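Local structure of VirX1 (Cyanophage Syn10, 6QGM) at residues H406-M411 with C425-E430; P285-I290 with T517-L522; L50-K55 with T361-I366. The protein probably acts as a flavin-dependent halogenase, a marine viral enzyme that iodinates diverse substrates. All blocks are in the same frame, centred on the assembly; numbering follows the deposited sequence.

Contact 1. Residues H406-M411 with C425-E430; sequences HYAYSM and CNYMPE
Ala408 and Tyr427 meet in a CH-pi contact that seats the C-terminal end of the long helix 382-408 against the loop between helices 416-424 and 441-451 of this tryptophan halogenase fold. CB of Ala408 stands over one face of the tyrosine ring, 3.7 Å from its centroid and 20° off the ring normal, so the methyl lies over the face but displaced toward the CE2 side. There CE2 of Tyr427 is the closest ring atom to Ala408 CB, at 3.5 Å. On the other face lies SG of Cys425, 3.6 Å above the plane of the Tyr427 ring, and the ring is thus held between a methyl from the helix and a sulfur from its own loop. Tyr427 reaches across because its CG lies anti to the carbonyl carbon (chi1 -67°), which sends the ring toward the helix end. The phenol is fixed at its far end by a hydrogen bond between OH and the backbone oxygen of Cys421, and a stack with Trp442 ties the same ring to helix 441-451. Tyr407 contributes less: its CB approaches OH of Tyr427 at 4.1 Å, while the rest of the side chain leads away and bonds through its hydroxyl to Glu352. All three residues are buried, yet a second subunit is close, since Arg376 of that subunit bonds to the backbone oxygen of Tyr409. Just past the methyl contact the chain leaves the helix in a turn, closed by the bond from Ser410 N to Tyr407 O at 3.1 Å.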
ATOM      1  N   HIS B 406      15.159  17.137   7.815  1.00 52.22           N
ATOM      2  CA  HIS B 406      16.328  17.719   8.539  1.00 53.04           C
ATOM      3  C   HIS B 406      15.962  19.073   9.159  1.00 51.84           C
ATOM      4  O   HIS B 406      16.516  19.404  10.223  1.00 53.54           O
ATOM      5  CB  HIS B 406      17.535  17.913   7.611  1.00 54.12           C
ATOM      6  CG  HIS B 406      18.125  16.651   7.078  1.00 54.01           C
ATOM      7  ND1 HIS B 406      17.393  15.741   6.351  1.00 57.17           N
ATOM      8  CD2 HIS B 406      19.377  16.166   7.125  1.00 53.38           C
ATOM      9  CE1 HIS B 406      18.168  14.729   6.000  1.00 56.76           C
ATOM     10  NE2 HIS B 406      19.389  14.973   6.461  1.00 55.24           N
ATOM     11  N   TYR B 407      15.098  19.834   8.488  1.00 49.60           N
ATOM     12  CA  TYR B 407      14.632  21.173   8.923  1.00 49.82           C
ATOM     13  C   TYR B 407      13.436  21.005   9.864  1.00 49.84           C
ATOM     14  O   TYR B 407      13.418  21.603  10.946  1.00 51.25           O
ATOM     15  CB  TYR B 407      14.248  22.036   7.714  1.00 49.05           C
ATOM     16  CG  TYR B 407      15.374  22.385   6.772  1.00 46.87           C
ATOM     17  CD1 TYR B 407      16.261  23.396   7.076  1.00 46.31           C
ATOM     18  CD2 TYR B 407      15.530  21.730   5.562  1.00 46.69           C
ATOM     19  CE1 TYR B 407      17.295  23.741   6.221  1.00 47.38           C
ATOM     20  CE2 TYR B 407      16.555  22.049   4.693  1.00 47.26           C
ATOM     21  CZ  TYR B 407      17.444  23.062   5.025  1.00 48.93           C
ATOM     22  OH  TYR B 407      18.460  23.403   4.174  1.00 49.94           O
ATOM     23  N   ALA B 408      12.468  20.194   9.440  1.00 50.47           N
ATOM     24  CA  ALA B 408      11.117  20.091  10.027  1.00 52.28           C
ATOM     25  C   ALA B 408      11.190  19.762  11.522  1.00 54.10           C
ATOM     26  O   ALA B 408      10.344  20.282  12.285  1.00 54.57           O
ATOM     27  CB  ALA B 408      10.338  19.035   9.284  1.00 54.14           C
ATOM     28  N   TYR B 409      12.155  18.922  11.914  1.00 55.37           N
ATOM     29  CA  TYR B 409      12.259  18.324  13.268  1.00 53.35           C
ATOM     30  C   TYR B 409      13.291  19.061  14.124  1.00 51.76           C
ATOM     31  O   TYR B 409      13.446  18.674  15.281  1.00 49.52           O
ATOM     32  CB  TYR B 409      12.552  16.833  13.135  1.00 52.23           C
ATOM     33  CG  TYR B 409      11.364  16.053  12.649  1.00 53.95           C
ATOM     34  CD1 TYR B 409      10.291  15.818  13.493  1.00 54.58           C
ATOM     35  CD2 TYR B 409      11.288  15.580  11.349  1.00 54.14           C
ATOM     36  CE1 TYR B 409       9.187  15.090  13.082  1.00 53.13           C
ATOM     37  CE2 TYR B 409      10.178  14.883  10.904  1.00 55.38           C
ATOM     38  CZ  TYR B 409       9.122  14.651  11.775  1.00 54.11           C
ATOM     39  OH  TYR B 409       8.010  14.004  11.341  1.00 54.66           O
ATOM     40  N   SER B 410      13.950  20.095  13.591  1.00 51.94           N
ATOM     41  CA  SER B 410      14.923  20.917  14.355  1.00 52.28           C
ATOM     42  C   SER B 410      14.223  21.553  15.556  1.00 55.84           C
ATOM     43  O   SER B 410      12.981  21.745  15.499  1.00 59.79           O
ATOM     44  CB  SER B 410      15.568  21.957  13.500  1.00 49.99           C
ATOM     45  OG  SER B 410      16.388  22.804  14.291  1.00 48.94           O
ATOM     46  N   MET B 411      14.994  21.869  16.601  1.00 56.49           N
ATOM     47  CA  MET B 411      14.504  22.623  17.786  1.00 55.54           C
ATOM     48  C   MET B 411      14.646  24.129  17.534  1.00 55.77           C
ATOM     49  O   MET B 411      14.034  24.903  18.293  1.00 61.39           O
ATOM     50  CB  MET B 411      15.260  22.238  19.058  1.00 54.41           C
ATOM     51  CG  MET B 411      15.073  20.781  19.400  1.00 54.78           C
ATOM     52  SD  MET B 411      15.746  20.328  21.013  1.00 54.97           S
ATOM     53  CE  MET B 411      14.617  21.215  22.085  1.00 54.20           C
ATOM     54  N   CYS B 425       5.680  25.975   8.488  1.00 61.41           N
ATOM     55  CA  CYS B 425       5.592  25.110   7.281  1.00 63.53           C
ATOM     56  C   CYS B 425       4.873  23.785   7.606  1.00 62.29           C
ATOM     57  O   CYS B 425       5.282  23.100   8.574  1.00 63.34           O
ATOM     58  CB  CYS B 425       6.976  24.821   6.728  1.00 65.23           C
ATOM     59  SG  CYS B 425       6.915  23.844   5.210  1.00 69.92           S
ATOM     60  N   ASN B 426       3.844  23.447   6.822  1.00 60.03           N
ATOM     61  CA  ASN B 426       3.086  22.168   6.891  1.00 58.47           C
ATOM     62  C   ASN B 426       3.652  21.186   5.863  1.00 57.40           C
ATOM     63  O   ASN B 426       3.474  21.410   4.656  1.00 56.65           O
ATOM     64  CB  ASN B 426       1.593  22.348   6.625  1.00 58.50           C
ATOM     65  CG  ASN B 426       0.952  23.269   7.632  1.00 59.10           C
ATOM     66  OD1 ASN B 426       0.446  24.326   7.259  1.00 58.56           O
ATOM     67  ND2 ASN B 426       1.004  22.881   8.900  1.00 58.63           N
ATOM     68  N   TYR B 427       4.277  20.108   6.334  1.00 56.47           N
ATOM     69  CA  TYR B 427       5.015  19.159   5.475  1.00 55.01           C
ATOM     70  C   TYR B 427       4.109  18.012   5.029  1.00 57.72           C
ATOM     71  O   TYR B 427       4.543  17.227   4.167  1.00 60.26           O
ATOM     72  CB  TYR B 427       6.259  18.694   6.221  1.00 54.97           C
ATOM     73  CG  TYR B 427       7.300  19.770   6.459  1.00 53.47           C
ATOM     74  CD1 TYR B 427       8.284  20.048   5.520  1.00 51.22           C
ATOM     75  CD2 TYR B 427       7.310  20.511   7.632  1.00 52.53           C
ATOM     76  CE1 TYR B 427       9.246  21.015   5.747  1.00 51.40           C
ATOM     77  CE2 TYR B 427       8.270  21.480   7.878  1.00 52.14           C
ATOM     78  CZ  TYR B 427       9.247  21.730   6.935  1.00 51.63           C
ATOM     79  OH  TYR B 427      10.200  22.679   7.165  1.00 51.50           O
ATOM     80  N   MET B 428       2.880  17.939   5.553  1.00 63.75           N
ATOM     81  CA  MET B 428       1.958  16.784   5.362  1.00 68.46           C
ATOM     82  C   MET B 428       0.607  17.263   4.848  1.00 70.35           C
ATOM     83  O   MET B 428      -0.422  16.757   5.281  1.00 70.89           O
ATOM     84  CB  MET B 428       1.722  16.053   6.688  1.00 71.47           C
ATOM     85  CG  MET B 428       2.919  15.286   7.190  1.00 72.00           C
ATOM     86  SD  MET B 428       2.744  14.722   8.897  1.00 76.38           S
ATOM     87  CE  MET B 428       1.169  13.859   8.799  1.00 76.65           C
ATOM     88  N   PRO B 429       0.550  18.215   3.884  1.00 71.79           N
ATOM     89  CA  PRO B 429      -0.722  18.844   3.509  1.00 70.77           C
ATOM     90  C   PRO B 429      -1.760  17.832   2.987  1.00 69.24           C
ATOM     91  O   PRO B 429      -2.915  17.951   3.308  1.00 62.61           O
ATOM     92  CB  PRO B 429      -0.303  19.843   2.420  1.00 69.07           C
ATOM     93  CG  PRO B 429       0.950  19.233   1.831  1.00 69.63           C
ATOM     94  CD  PRO B 429       1.668  18.649   3.029  1.00 70.97           C
ATOM     95  N   GLU B 430      -1.304  16.839   2.228  1.00 73.55           N
ATOM     96  CA  GLU B 430      -2.140  15.819   1.549  1.00 80.53           C
ATOM     97  C   GLU B 430      -2.672  14.793   2.554  1.00 75.81           C
ATOM     98  O   GLU B 430      -3.633  14.091   2.208  1.00 71.63           O
ATOM     99  CB  GLU B 430      -1.310  15.175   0.432  1.00 88.00           C
ATOM    100  CG  GLU B 430      -0.960  16.141  -0.707  1.00100.40           C
ATOM    101  CD  GLU B 430      -1.930  16.180  -1.894  1.00110.66           C
ATOM    102  OE1 GLU B 430      -2.665  15.186  -2.055  1.00118.38           O
ATOM    103  OE2 GLU B 430      -1.993  17.217  -2.612  1.00109.67           O
TER

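Contact 2. Residues P285-I290 with T517-L522; sequences PLWNRI and THYEFL
Trp287, at the turn of a beta hairpin built from strands 279-285 and 290-296, lays the outer part of its indole between Tyr519 and Leu522 on the first turns of helix 518-527. The indole six-membered ring and the Tyr519 ring have planes only 15° apart. They are nevertheless slid so far along each other, centroids 5.8 Å apart, that little of one ring lies over the other; the closest atoms of the two rings are Trp287 CH2 and Tyr519 CE1 at 3.9 Å. Leu522 meets the indole obliquely, its CB 3.6 Å from CZ3 of Trp287, and the two side chains run past one another in opposite directions. Trp287 extends this far from the hairpin because its CG is anti to the backbone N (chi1 -171°). Tyr527, at the same helix's other end, stacks on the indole, and Arg263 adds a cation-pi contact.

The turn is closed by a backbone hydrogen bond from Leu286 N to Arg289 O. At the start of the helix, Thr517 and Glu520 form a capping box: Glu520 N donates to Thr517 OG1 at 3.2 Å, and Thr517 N returns a nearly straight bond (172°) to Glu520 OE1, on its anti side at 2.9 Å.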
ATOM      1  N   PRO B 285      36.270  18.808   2.271  1.00 60.06           N
ATOM      2  CA  PRO B 285      37.724  18.712   2.204  1.00 61.15           C
ATOM      3  C   PRO B 285      38.166  17.991   0.927  1.00 62.11           C
ATOM      4  O   PRO B 285      37.692  16.902   0.671  1.00 63.04           O
ATOM      5  CB  PRO B 285      38.135  17.878   3.428  1.00 61.86           C
ATOM      6  CG  PRO B 285      36.879  17.818   4.291  1.00 61.77           C
ATOM      7  CD  PRO B 285      35.707  17.959   3.333  1.00 61.17           C
ATOM      8  N   LEU B 286      39.035  18.637   0.151  1.00 61.83           N
ATOM      9  CA  LEU B 286      39.751  18.013  -0.989  1.00 61.01           C
ATOM     10  C   LEU B 286      41.238  17.950  -0.661  1.00 60.97           C
ATOM     11  O   LEU B 286      41.634  18.372   0.435  1.00 60.81           O
ATOM     12  CB  LEU B 286      39.488  18.833  -2.254  1.00 61.47           C
ATOM     13  CG  LEU B 286      38.034  18.887  -2.707  1.00 58.86           C
ATOM     14  CD1 LEU B 286      37.914  19.712  -3.968  1.00 59.03           C
ATOM     15  CD2 LEU B 286      37.475  17.496  -2.920  1.00 58.40           C
ATOM     16  N   TRP B 287      42.030  17.391  -1.566  1.00 61.48           N
ATOM     17  CA  TRP B 287      43.469  17.120  -1.324  1.00 62.87           C
ATOM     18  C   TRP B 287      44.182  18.455  -1.088  1.00 64.39           C
ATOM     19  O   TRP B 287      44.972  18.509  -0.150  1.00 63.36           O
ATOM     20  CB  TRP B 287      44.052  16.317  -2.493  1.00 63.68           C
ATOM     21  CG  TRP B 287      45.433  15.794  -2.286  1.00 63.53           C
ATOM     22  CD1 TRP B 287      46.516  16.013  -3.078  1.00 64.21           C
ATOM     23  CD2 TRP B 287      45.892  14.950  -1.215  1.00 63.40           C
ATOM     24  NE1 TRP B 287      47.617  15.368  -2.579  1.00 64.76           N
ATOM     25  CE2 TRP B 287      47.264  14.701  -1.435  1.00 63.93           C
ATOM     26  CE3 TRP B 287      45.284  14.382  -0.091  1.00 62.98           C
ATOM     27  CZ2 TRP B 287      48.030  13.919  -0.571  1.00 64.91           C
ATOM     28  CZ3 TRP B 287      46.047  13.613   0.761  1.00 63.13           C
ATOM     29  CH2 TRP B 287      47.397  13.369   0.512  1.00 63.18           C
ATOM     30  N   ASN B 288      43.832  19.502  -1.850  1.00 65.56           N
ATOM     31  CA  ASN B 288      44.596  20.776  -1.953  1.00 66.34           C
ATOM     32  C   ASN B 288      43.862  21.956  -1.304  1.00 66.69           C
ATOM     33  O   ASN B 288      44.487  23.034  -1.191  1.00 67.40           O
ATOM     34  CB  ASN B 288      44.934  21.114  -3.409  1.00 67.27           C
ATOM     35  CG  ASN B 288      43.745  21.194  -4.340  1.00 67.59           C
ATOM     36  OD1 ASN B 288      42.633  20.798  -3.999  1.00 68.44           O
ATOM     37  ND2 ASN B 288      43.979  21.682  -5.543  1.00 70.67           N
ATOM     38  N   ARG B 289      42.608  21.790  -0.877  1.00 66.13           N
ATOM     39  CA  ARG B 289      41.769  22.931  -0.396  1.00 66.82           C
ATOM     40  C   ARG B 289      40.488  22.422   0.274  1.00 65.17           C
ATOM     41  O   ARG B 289      40.203  21.204   0.138  1.00 63.78           O
ATOM     42  CB  ARG B 289      41.377  23.811  -1.580  1.00 69.54           C
ATOM     43  CG  ARG B 289      40.383  23.157  -2.533  1.00 70.64           C
ATOM     44  CD  ARG B 289      40.626  23.585  -3.959  1.00 75.04           C
ATOM     45  NE  ARG B 289      39.511  23.283  -4.847  1.00 75.46           N
ATOM     46  CZ  ARG B 289      39.463  22.280  -5.718  1.00 77.90           C
ATOM     47  NH1 ARG B 289      40.464  21.405  -5.825  1.00 78.47           N
ATOM     48  NH2 ARG B 289      38.392  22.153  -6.484  1.00 77.67           N
ATOM     49  N   ILE B 290      39.755  23.328   0.940  1.00 61.92           N
ATOM     50  CA  ILE B 290      38.358  23.106   1.412  1.00 59.33           C
ATOM     51  C   ILE B 290      37.412  23.837   0.456  1.00 59.11           C
ATOM     52  O   ILE B 290      37.633  25.041   0.240  1.00 62.63           O
ATOM     53  CB  ILE B 290      38.178  23.605   2.858  1.00 57.62           C
ATOM     54  CG1 ILE B 290      39.187  22.977   3.820  1.00 56.56           C
ATOM     55  CG2 ILE B 290      36.744  23.402   3.337  1.00 56.51           C
ATOM     56  CD1 ILE B 290      39.285  23.707   5.142  1.00 57.08           C
ATOM     57  N   THR B 517      45.279   8.114  10.222  1.00 57.14           N
ATOM     58  CA  THR B 517      44.382   9.275   9.982  1.00 54.42           C
ATOM     59  C   THR B 517      44.018   9.304   8.503  1.00 53.92           C
ATOM     60  O   THR B 517      44.805   8.776   7.705  1.00 56.34           O
ATOM     61  CB  THR B 517      45.032  10.605  10.374  1.00 54.57           C
ATOM     62  OG1 THR B 517      46.131  10.819   9.488  1.00 55.36           O
ATOM     63  CG2 THR B 517      45.518  10.632  11.804  1.00 56.12           C
ATOM     64  N   HIS B 518      42.884   9.911   8.163  1.00 52.44           N
ATOM     65  CA  HIS B 518      42.399  10.136   6.772  1.00 52.77           C
ATOM     66  C   HIS B 518      43.565  10.575   5.872  1.00 52.55           C
ATOM     67  O   HIS B 518      43.746   9.967   4.802  1.00 51.04           O
ATOM     68  CB  HIS B 518      41.246  11.161   6.769  1.00 54.03           C
ATOM     69  CG  HIS B 518      40.612  11.344   5.442  1.00 55.46           C
ATOM     70  ND1 HIS B 518      39.983  12.510   5.083  1.00 56.70           N
ATOM     71  CD2 HIS B 518      40.510  10.506   4.385  1.00 58.54           C
ATOM     72  CE1 HIS B 518      39.517  12.387   3.858  1.00 58.35           C
ATOM     73  NE2 HIS B 518      39.833  11.172   3.406  1.00 57.49           N
ATOM     74  N   TYR B 519      44.334  11.581   6.302  1.00 52.28           N
ATOM     75  CA  TYR B 519      45.435  12.184   5.519  1.00 54.51           C
ATOM     76  C   TYR B 519      46.528  11.129   5.310  1.00 56.21           C
ATOM     77  O   TYR B 519      46.972  10.919   4.164  1.00 56.74           O
ATOM     78  CB  TYR B 519      45.958  13.457   6.204  1.00 56.39           C
ATOM     79  CG  TYR B 519      47.305  13.859   5.672  1.00 57.99           C
ATOM     80  CD1 TYR B 519      47.429  14.508   4.462  1.00 59.12           C
ATOM     81  CD2 TYR B 519      48.461  13.515   6.354  1.00 60.13           C
ATOM     82  CE1 TYR B 519      48.676  14.796   3.932  1.00 63.52           C
ATOM     83  CE2 TYR B 519      49.713  13.788   5.836  1.00 63.06           C
ATOM     84  CZ  TYR B 519      49.820  14.443   4.622  1.00 64.90           C
ATOM     85  OH  TYR B 519      51.041  14.767   4.102  1.00 70.06           O
ATOM     86  N   GLU B 520      46.955  10.487   6.400  1.00 58.58           N
ATOM     87  CA  GLU B 520      47.982   9.411   6.376  1.00 60.49           C
ATOM     88  C   GLU B 520      47.530   8.316   5.404  1.00 61.34           C
ATOM     89  O   GLU B 520      48.348   7.917   4.566  1.00 62.70           O
ATOM     90  CB  GLU B 520      48.221   8.845   7.775  1.00 60.08           C
ATOM     91  CG  GLU B 520      48.968   9.784   8.705  1.00 61.16           C
ATOM     92  CD  GLU B 520      49.050   9.303  10.147  1.00 62.86           C
ATOM     93  OE1 GLU B 520      48.148   8.547  10.574  1.00 63.03           O
ATOM     94  OE2 GLU B 520      50.103   9.594  10.814  1.00 64.35           O
ATOM     95  N   PHE B 521      46.273   7.857   5.491  1.00 60.05           N
ATOM     96  CA  PHE B 521      45.737   6.766   4.634  1.00 60.62           C
ATOM     97  C   PHE B 521      45.859   7.192   3.172  1.00 60.87           C
ATOM     98  O   PHE B 521      46.398   6.410   2.374  1.00 62.58           O
ATOM     99  CB  PHE B 521      44.289   6.407   4.975  1.00 61.34           C
ATOM    100  CG  PHE B 521      43.770   5.164   4.282  1.00 61.68           C
ATOM    101  CD1 PHE B 521      43.308   5.199   2.972  1.00 61.52           C
ATOM    102  CD2 PHE B 521      43.771   3.948   4.941  1.00 61.45           C
ATOM    103  CE1 PHE B 521      42.842   4.053   2.351  1.00 63.35           C
ATOM    104  CE2 PHE B 521      43.300   2.804   4.317  1.00 63.87           C
ATOM    105  CZ  PHE B 521      42.838   2.859   3.028  1.00 64.27           C
ATOM    106  N   LEU B 522      45.382   8.396   2.838  1.00 61.43           N
ATOM    107  CA  LEU B 522      45.394   8.933   1.452  1.00 63.00           C
ATOM    108  C   LEU B 522      46.846   8.983   0.963  1.00 64.03           C
ATOM    109  O   LEU B 522      47.111   8.525  -0.169  1.00 63.92           O
ATOM    110  CB  LEU B 522      44.733  10.317   1.431  1.00 64.02           C
ATOM    111  CG  LEU B 522      43.201  10.346   1.475  1.00 65.77           C
ATOM    112  CD1 LEU B 522      42.675  11.760   1.727  1.00 67.54           C
ATOM    113  CD2 LEU B 522      42.609   9.788   0.189  1.00 65.58           C
TER

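Contact 3. Residues L50-K55 with T361-I366; sequences LGHFNK and TTHENI
His363 projects from helix 360-373 onto the N-terminal part of helix 52-59, a helix-to-helix contact within the tryptophan halogenase fold that brings together parts of the chain some 300 residues apart. Van der Waals packing carries it. NE2 of His363 lies 3.6 Å from CB of His52, and the backbone carbonyl carbon of His52 sits over one face of the imidazole. The CG of His363 occupies the position between its backbone N and carbonyl carbon (chi1 46°), and from there the ring enters the angle between His52 and Phe53.

The rings of His363 and Phe53 meet rim to rim, without stacking. ND1 of His363 approaches CD1 of Phe53 at 3.9 Å, each atom near the plane of the other ring, and the two side chains cross at about a right angle. Phe53 also meets Phe172, while an adjoining flank of helix 360-373 packs on helix 14-26 through Thr362 and Ile366; Thr362 bonds there to Ser15.

Electrostatic neighbours are looser. NE2 of His52, whose charge is not seen, is 4.7 Å from OE1 of Glu364, not in contact, and NZ of Lys55 is 6.1 Å from that same Glu364 OE1, too far for a salt bridge.

No hydrogen bond crosses between the two segments. Asn54 is anchored by Thr163 O at ND2 and Tyr165 OH at OD1. Gly51 O receives Asn54 N at 2.8 Å and Asn54 ND2 at 3.0 Å; ND2 lies in the plane of the Gly51 carbonyl and uses one of its lone pairs, at a C=O...N angle of 118°.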
ATOM      1  N   LEU B  50      27.450  10.060  -2.620  1.00 63.03           N
ATOM      2  CA  LEU B  50      26.777   9.037  -1.779  1.00 68.17           C
ATOM      3  C   LEU B  50      27.483   7.695  -1.974  1.00 69.76           C
ATOM      4  O   LEU B  50      28.433   7.626  -2.814  1.00 66.07           O
ATOM      5  CB  LEU B  50      25.328   8.922  -2.267  1.00 71.12           C
ATOM      6  CG  LEU B  50      24.471  10.165  -2.087  1.00 71.98           C
ATOM      7  CD1 LEU B  50      23.299  10.153  -3.061  1.00 72.98           C
ATOM      8  CD2 LEU B  50      24.023  10.262  -0.642  1.00 74.87           C
ATOM      9  N   GLY B  51      27.019   6.671  -1.237  1.00 73.32           N
ATOM     10  CA  GLY B  51      27.309   5.253  -1.524  1.00 71.88           C
ATOM     11  C   GLY B  51      27.017   4.901  -2.971  1.00 69.20           C
ATOM     12  O   GLY B  51      27.865   4.246  -3.584  1.00 74.38           O
ATOM     13  N   HIS B  52      25.879   5.350  -3.493  1.00 67.74           N
ATOM     14  CA  HIS B  52      25.386   5.143  -4.885  1.00 69.60           C
ATOM     15  C   HIS B  52      26.549   5.277  -5.885  1.00 67.66           C
ATOM     16  O   HIS B  52      26.610   4.502  -6.854  1.00 68.49           O
ATOM     17  CB  HIS B  52      24.274   6.176  -5.226  1.00 73.20           C
ATOM     18  CG  HIS B  52      22.837   5.767  -5.029  1.00 76.81           C
ATOM     19  ND1 HIS B  52      22.236   5.680  -3.768  1.00 80.13           N
ATOM     20  CD2 HIS B  52      21.865   5.484  -5.931  1.00 78.33           C
ATOM     21  CE1 HIS B  52      20.976   5.308  -3.909  1.00 82.90           C
ATOM     22  NE2 HIS B  52      20.724   5.174  -5.232  1.00 81.28           N
ATOM     23  N   PHE B  53      27.432   6.255  -5.653  1.00 65.30           N
ATOM     24  CA  PHE B  53      28.596   6.612  -6.515  1.00 59.97           C
ATOM     25  C   PHE B  53      29.529   5.415  -6.696  1.00 58.17           C
ATOM     26  O   PHE B  53      30.156   5.308  -7.770  1.00 56.13           O
ATOM     27  CB  PHE B  53      29.354   7.780  -5.896  1.00 60.08           C
ATOM     28  CG  PHE B  53      30.367   8.450  -6.794  1.00 60.22           C
ATOM     29  CD1 PHE B  53      29.983   9.087  -7.960  1.00 61.78           C
ATOM     30  CD2 PHE B  53      31.706   8.484  -6.452  1.00 60.23           C
ATOM     31  CE1 PHE B  53      30.911   9.726  -8.766  1.00 61.96           C
ATOM     32  CE2 PHE B  53      32.636   9.106  -7.264  1.00 60.76           C
ATOM     33  CZ  PHE B  53      32.236   9.732  -8.419  1.00 60.88           C
ATOM     34  N   ASN B  54      29.631   4.555  -5.675  1.00 59.40           N
ATOM     35  CA  ASN B  54      30.494   3.347  -5.705  1.00 60.50           C
ATOM     36  C   ASN B  54      30.018   2.423  -6.842  1.00 60.15           C
ATOM     37  O   ASN B  54      30.896   1.866  -7.555  1.00 60.40           O
ATOM     38  CB  ASN B  54      30.568   2.664  -4.338  1.00 61.99           C
ATOM     39  CG  ASN B  54      31.347   3.428  -3.296  1.00 63.50           C
ATOM     40  OD1 ASN B  54      32.580   3.435  -3.325  1.00 68.60           O
ATOM     41  ND2 ASN B  54      30.644   4.047  -2.359  1.00 63.31           N
ATOM     42  N   LYS B  55      28.700   2.278  -7.034  1.00 59.27           N
ATOM     43  CA  LYS B  55      28.117   1.439  -8.114  1.00 60.26           C
ATOM     44  C   LYS B  55      28.591   1.971  -9.473  1.00 58.19           C
ATOM     45  O   LYS B  55      28.974   1.148 -10.328  1.00 59.56           O
ATOM     46  CB  LYS B  55      26.583   1.473  -8.081  1.00 61.52           C
ATOM     47  CG  LYS B  55      25.850   0.565  -9.051  1.00 62.48           C
ATOM     48  CD  LYS B  55      24.514   1.128  -9.472  1.00 63.41           C
ATOM     49  CE  LYS B  55      23.661   0.051 -10.092  1.00 67.02           C
ATOM     50  NZ  LYS B  55      22.219   0.365  -9.966  1.00 69.29           N
ATOM     51  N   THR B 361      20.777  12.968  -9.196  1.00 73.68           N
ATOM     52  CA  THR B 361      20.081  13.369 -10.444  1.00 72.15           C
ATOM     53  C   THR B 361      20.890  12.885 -11.665  1.00 71.16           C
ATOM     54  O   THR B 361      20.267  12.661 -12.721  1.00 69.85           O
ATOM     55  CB  THR B 361      19.792  14.878 -10.380  1.00 72.55           C
ATOM     56  OG1 THR B 361      19.109  15.249 -11.574  1.00 71.07           O
ATOM     57  CG2 THR B 361      21.036  15.728 -10.208  1.00 72.33           C
ATOM     58  N   THR B 362      22.216  12.718 -11.538  1.00 70.71           N
ATOM     59  CA  THR B 362      23.142  12.384 -12.657  1.00 68.77           C
ATOM     60  C   THR B 362      23.319  10.861 -12.801  1.00 71.20           C
ATOM     61  O   THR B 362      22.881  10.355 -13.855  1.00 70.65           O
ATOM     62  CB  THR B 362      24.484  13.111 -12.526  1.00 65.92           C
ATOM     63  OG1 THR B 362      24.196  14.495 -12.315  1.00 62.70           O
ATOM     64  CG2 THR B 362      25.384  12.936 -13.731  1.00 63.87           C
ATOM     65  N   HIS B 363      23.946  10.159 -11.842  1.00 70.36           N
ATOM     66  CA  HIS B 363      24.348   8.729 -12.030  1.00 70.78           C
ATOM     67  C   HIS B 363      23.105   7.834 -12.072  1.00 69.03           C
ATOM     68  O   HIS B 363      23.159   6.828 -12.794  1.00 71.11           O
ATOM     69  CB  HIS B 363      25.407   8.205 -11.032  1.00 71.75           C
ATOM     70  CG  HIS B 363      25.176   8.545  -9.598  1.00 73.30           C
ATOM     71  ND1 HIS B 363      26.174   9.074  -8.804  1.00 75.53           N
ATOM     72  CD2 HIS B 363      24.074   8.483  -8.821  1.00 74.30           C
ATOM     73  CE1 HIS B 363      25.702   9.309  -7.597  1.00 76.63           C
ATOM     74  NE2 HIS B 363      24.416   8.954  -7.583  1.00 76.20           N
ATOM     75  N   GLU B 364      22.024   8.189 -11.367  1.00 67.27           N
ATOM     76  CA  GLU B 364      20.738   7.458 -11.412  1.00 66.84           C
ATOM     77  C   GLU B 364      20.208   7.484 -12.846  1.00 65.02           C
ATOM     78  O   GLU B 364      19.938   6.404 -13.401  1.00 67.56           O
ATOM     79  CB  GLU B 364      19.746   8.053 -10.407  1.00 69.83           C
ATOM     80  CG  GLU B 364      18.313   7.573 -10.574  1.00 71.67           C
ATOM     81  CD  GLU B 364      18.015   6.156 -10.119  1.00 74.64           C
ATOM     82  OE1 GLU B 364      18.918   5.471  -9.535  1.00 77.80           O
ATOM     83  OE2 GLU B 364      16.873   5.738 -10.339  1.00 79.09           O
ATOM     84  N   ASN B 365      20.074   8.665 -13.438  1.00 63.51           N
ATOM     85  CA  ASN B 365      19.556   8.818 -14.825  1.00 63.54           C
ATOM     86  C   ASN B 365      20.506   8.125 -15.812  1.00 62.52           C
ATOM     87  O   ASN B 365      20.000   7.526 -16.772  1.00 63.93           O
ATOM     88  CB  ASN B 365      19.278  10.278 -15.180  1.00 64.19           C
ATOM     89  CG  ASN B 365      17.974  10.755 -14.567  1.00 68.00           C
ATOM     90  OD1 ASN B 365      17.402  10.065 -13.723  1.00 70.19           O
ATOM     91  ND2 ASN B 365      17.496  11.920 -14.980  1.00 66.56           N
ATOM     92  N   ILE B 366      21.820   8.174 -15.583  1.00 58.50           N
ATOM     93  CA  ILE B 366      22.820   7.526 -16.479  1.00 55.90           C
ATOM     94  C   ILE B 366      22.593   6.014 -16.432  1.00 55.20           C
ATOM     95  O   ILE B 366      22.468   5.411 -17.512  1.00 54.44           O
ATOM     96  CB  ILE B 366      24.267   7.917 -16.119  1.00 55.56           C
ATOM     97  CG1 ILE B 366      24.545   9.393 -16.425  1.00 55.29           C
ATOM     98  CG2 ILE B 366      25.253   7.002 -16.835  1.00 54.39           C
ATOM     99  CD1 ILE B 366      25.857   9.913 -15.902  1.00 54.43           C
TER

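In the fold
Contacts 1 and 3 are joined by sequence: helix 360-373 of contact 3 is followed by helix 382-408, whose end carries contact 1. Their centres are 27 Å apart and their nearest atoms about 10 Å. Contact 3 is the most central, 9 Å from the middle of the chain, and borders helix 14-26, whose start belongs to a GxGxxG-like motif that, as in related flavoproteins, probably binds the flavin nucleotide; the present structure is the apo form. Contact 2 lies across the chain's centre from contact 1, centres 36 Å apart; along the chain, contact 1 is nested within the loop that 285-290 and 517-522 close. Contacts 2 and 3 cross along the chain, with centres 23 Å and nearest atoms about 11 Å apart.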